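Local coordinates for protein thymidylate synthase 1 (Bacillus subtilis, PDB 1BKP) that catalyses the reductive methylation of dUMP to dTMP with methylenetetrahydrofolate as methyl donor and reductant, as a homodimer whose dUMP sites are probably shared between the subunits, at residues 5-10 with 231-236. Numbering follows the deposited sequence.
Sequences KQYNSI and KIQMER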
loop_
_atom_site.group_PDB
_atom_site.type_symbol
_atom_site.label_atom_id
_atom_site.label_comp_id
_atom_site.label_asym_id
_atom_site.label_seq_id
_atom_site.Cartn_x
_atom_site.Cartn_y
_atom_site.Cartn_z
ATOM N N LYS A 5 11.240 -17.901 -10.428
ATOM C CA LYS A 5 12.251 -17.842 -9.356
ATOM C C LYS A 5 11.795 -17.139 -8.098
ATOM O O LYS A 5 11.940 -17.632 -7.000
ATOM C CB LYS A 5 13.527 -17.159 -9.891
ATOM C CG LYS A 5 14.183 -18.084 -10.926
ATOM C CD LYS A 5 15.557 -17.655 -11.349
ATOM C CE LYS A 5 16.009 -18.549 -12.471
ATOM N NZ LYS A 5 15.900 -19.962 -11.988
ATOM N N GLN A 6 11.167 -15.983 -8.292
ATOM C CA GLN A 6 10.694 -15.214 -7.166
ATOM C C GLN A 6 9.554 -15.866 -6.508
ATOM O O GLN A 6 9.454 -15.821 -5.276
ATOM C CB GLN A 6 10.322 -13.782 -7.623
ATOM C CG GLN A 6 11.589 -13.011 -8.031
ATOM C CD GLN A 6 11.259 -11.511 -8.288
ATOM O OE1 GLN A 6 10.681 -10.858 -7.433
ATOM N NE2 GLN A 6 11.543 -11.029 -9.455
ATOM N N TYR A 7 8.664 -16.460 -7.314
ATOM C CA TYR A 7 7.467 -17.110 -6.700
ATOM C C TYR A 7 7.879 -18.325 -5.798
ATOM O O TYR A 7 7.441 -18.466 -4.639
ATOM C CB TYR A 7 6.537 -17.545 -7.849
ATOM C CG TYR A 7 5.339 -18.337 -7.431
ATOM C CD1 TYR A 7 4.204 -17.680 -7.005
ATOM C CD2 TYR A 7 5.309 -19.705 -7.563
ATOM C CE1 TYR A 7 3.005 -18.342 -6.698
ATOM C CE2 TYR A 7 4.116 -20.410 -7.282
ATOM C CZ TYR A 7 2.966 -19.738 -6.842
ATOM O OH TYR A 7 1.798 -20.394 -6.456
ATOM N N ASN A 8 8.791 -19.139 -6.339
ATOM C CA ASN A 8 9.281 -20.294 -5.674
ATOM C C ASN A 8 9.961 -19.904 -4.373
ATOM O O ASN A 8 9.915 -20.668 -3.408
ATOM C CB ASN A 8 10.275 -21.043 -6.539
ATOM C CG ASN A 8 9.661 -21.879 -7.682
ATOM O OD1 ASN A 8 10.420 -22.483 -8.465
ATOM N ND2 ASN A 8 8.392 -21.820 -7.873
ATOM N N SER A 9 10.667 -18.753 -4.347
ATOM C CA SER A 9 11.341 -18.278 -3.109
ATOM C C SER A 9 10.325 -17.925 -2.052
ATOM O O SER A 9 10.505 -18.300 -0.891
ATOM C CB SER A 9 12.233 -17.025 -3.322
ATOM O OG SER A 9 13.332 -17.469 -4.102
ATOM N N ILE A 10 9.265 -17.221 -2.431
ATOM C CA ILE A 10 8.210 -16.892 -1.459
ATOM C C ILE A 10 7.523 -18.121 -0.942
ATOM O O ILE A 10 7.312 -18.302 0.294
ATOM C CB ILE A 10 7.192 -15.932 -2.056
ATOM C CG1 ILE A 10 7.957 -14.598 -2.379
ATOM C CG2 ILE A 10 5.986 -15.693 -1.097
ATOM C CD1 ILE A 10 7.130 -13.535 -3.103
ATOM N N LYS A 231 5.099 -28.115 -3.757
ATOM C CA LYS A 231 6.414 -28.764 -3.633
ATOM C C LYS A 231 6.735 -29.353 -4.995
ATOM O O LYS A 231 7.880 -29.325 -5.405
ATOM C CB LYS A 231 6.395 -29.877 -2.565
ATOM C CG LYS A 231 6.582 -29.331 -1.120
ATOM C CD LYS A 231 6.637 -30.554 -0.200
ATOM C CE LYS A 231 6.468 -30.214 1.264
ATOM N NZ LYS A 231 7.762 -29.836 1.856
ATOM N N ILE A 232 5.746 -29.971 -5.656
ATOM C CA ILE A 232 5.957 -30.471 -7.024
ATOM C C ILE A 232 6.343 -29.338 -7.950
ATOM O O ILE A 232 7.370 -29.422 -8.649
ATOM C CB ILE A 232 4.665 -31.131 -7.605
ATOM C CG1 ILE A 232 4.437 -32.478 -6.938
ATOM C CG2 ILE A 232 4.733 -31.297 -9.213
ATOM C CD1 ILE A 232 3.018 -32.983 -7.336
ATOM N N GLN A 233 5.550 -28.257 -7.978
ATOM C CA GLN A 233 5.870 -27.126 -8.838
ATOM C C GLN A 233 7.268 -26.620 -8.688
ATOM O O GLN A 233 7.865 -26.172 -9.611
ATOM C CB GLN A 233 4.989 -25.922 -8.524
ATOM C CG GLN A 233 3.888 -25.848 -9.408
ATOM C CD GLN A 233 3.025 -24.675 -9.150
ATOM O OE1 GLN A 233 2.094 -24.768 -8.319
ATOM N NE2 GLN A 233 3.282 -23.549 -9.899
ATOM N N MET A 234 7.750 -26.573 -7.466
ATOM C CA MET A 234 9.050 -26.071 -7.216
ATOM C C MET A 234 10.167 -26.875 -7.804
ATOM O O MET A 234 11.226 -26.328 -7.991
ATOM C CB MET A 234 9.262 -25.844 -5.731
ATOM C CG MET A 234 8.598 -24.507 -5.317
ATOM S SD MET A 234 8.850 -24.123 -3.639
ATOM C CE MET A 234 8.339 -25.629 -2.717
ATOM N N GLU A 235 9.982 -28.178 -7.970
ATOM C CA GLU A 235 11.023 -29.033 -8.526
ATOM C C GLU A 235 10.913 -29.150 -10.023
ATOM O O GLU A 235 11.710 -29.817 -10.637
ATOM C CB GLU A 235 10.923 -30.485 -7.990
ATOM C CG GLU A 235 11.111 -30.727 -6.489
ATOM C CD GLU A 235 10.651 -32.185 -6.028
ATOM O OE1 GLU A 235 10.525 -33.152 -6.853
ATOM O OE2 GLU A 235 10.419 -32.364 -4.804
ATOM N N ARG A 236 9.920 -28.520 -10.609
ATOM C CA ARG A 236 9.772 -28.609 -12.061
ATOM C C ARG A 236 10.720 -27.769 -12.895
ATOM O O ARG A 236 11.327 -26.775 -12.434
ATOM C CB ARG A 236 8.313 -28.269 -12.407
ATOM C CG ARG A 236 7.572 -29.463 -12.841
ATOM C CD ARG A 236 6.266 -29.706 -12.186
ATOM N NE ARG A 236 5.138 -29.113 -12.810
ATOM C CZ ARG A 236 3.896 -29.597 -13.070
ATOM N NH1 ARG A 236 3.363 -30.830 -12.870
ATOM N NH2 ARG A 236 3.043 -28.631 -13.365
HETATM O O HOH W 1 0.726 -22.414 -8.301
#
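N8 and M234 bring helices 3-17 and 227-235 closest within residues 5-10 and 231-236, their CA atoms 6.0 Å apart, and no direct hydrogen bond links the two segments. The N8 and M234 side chains run past each other in opposite directions: the CG methylene of M234 lies over the flat face of the N8 amide, with N8 CG 3.7 Å from M234 CG. M234 SD comes 3.6 Å from N8 O; the bend at chi3 (-51°) turns the terminal CE back, and the side chain also touches I11 and I15. With an alanine at N8, the CG methylene of M234 would probably lose the flat group it rests on, opening a gap between the helices. Beside this pair, Y7 and Q233 touch directly, Y7 CE2 4.2 Å from Q233 NE2 with ring and amide planes 34° apart, and are bridged by a water that donates to Y7 OH (2.9 Å) and to Q233 OE1 (2.7 Å). The other atom of the Q233 amide, NE2, bonds T59 OG1, so both polar atoms are held, while Y7 OH also bonds M184 O. The Y7 ring packs on N188 and P189 of helix 188-206. On another side of helix 3-17, Q6 and I10 pack on strand 39-49 of the central mixed sheet, so this helix lies between that strand and helix 227-235.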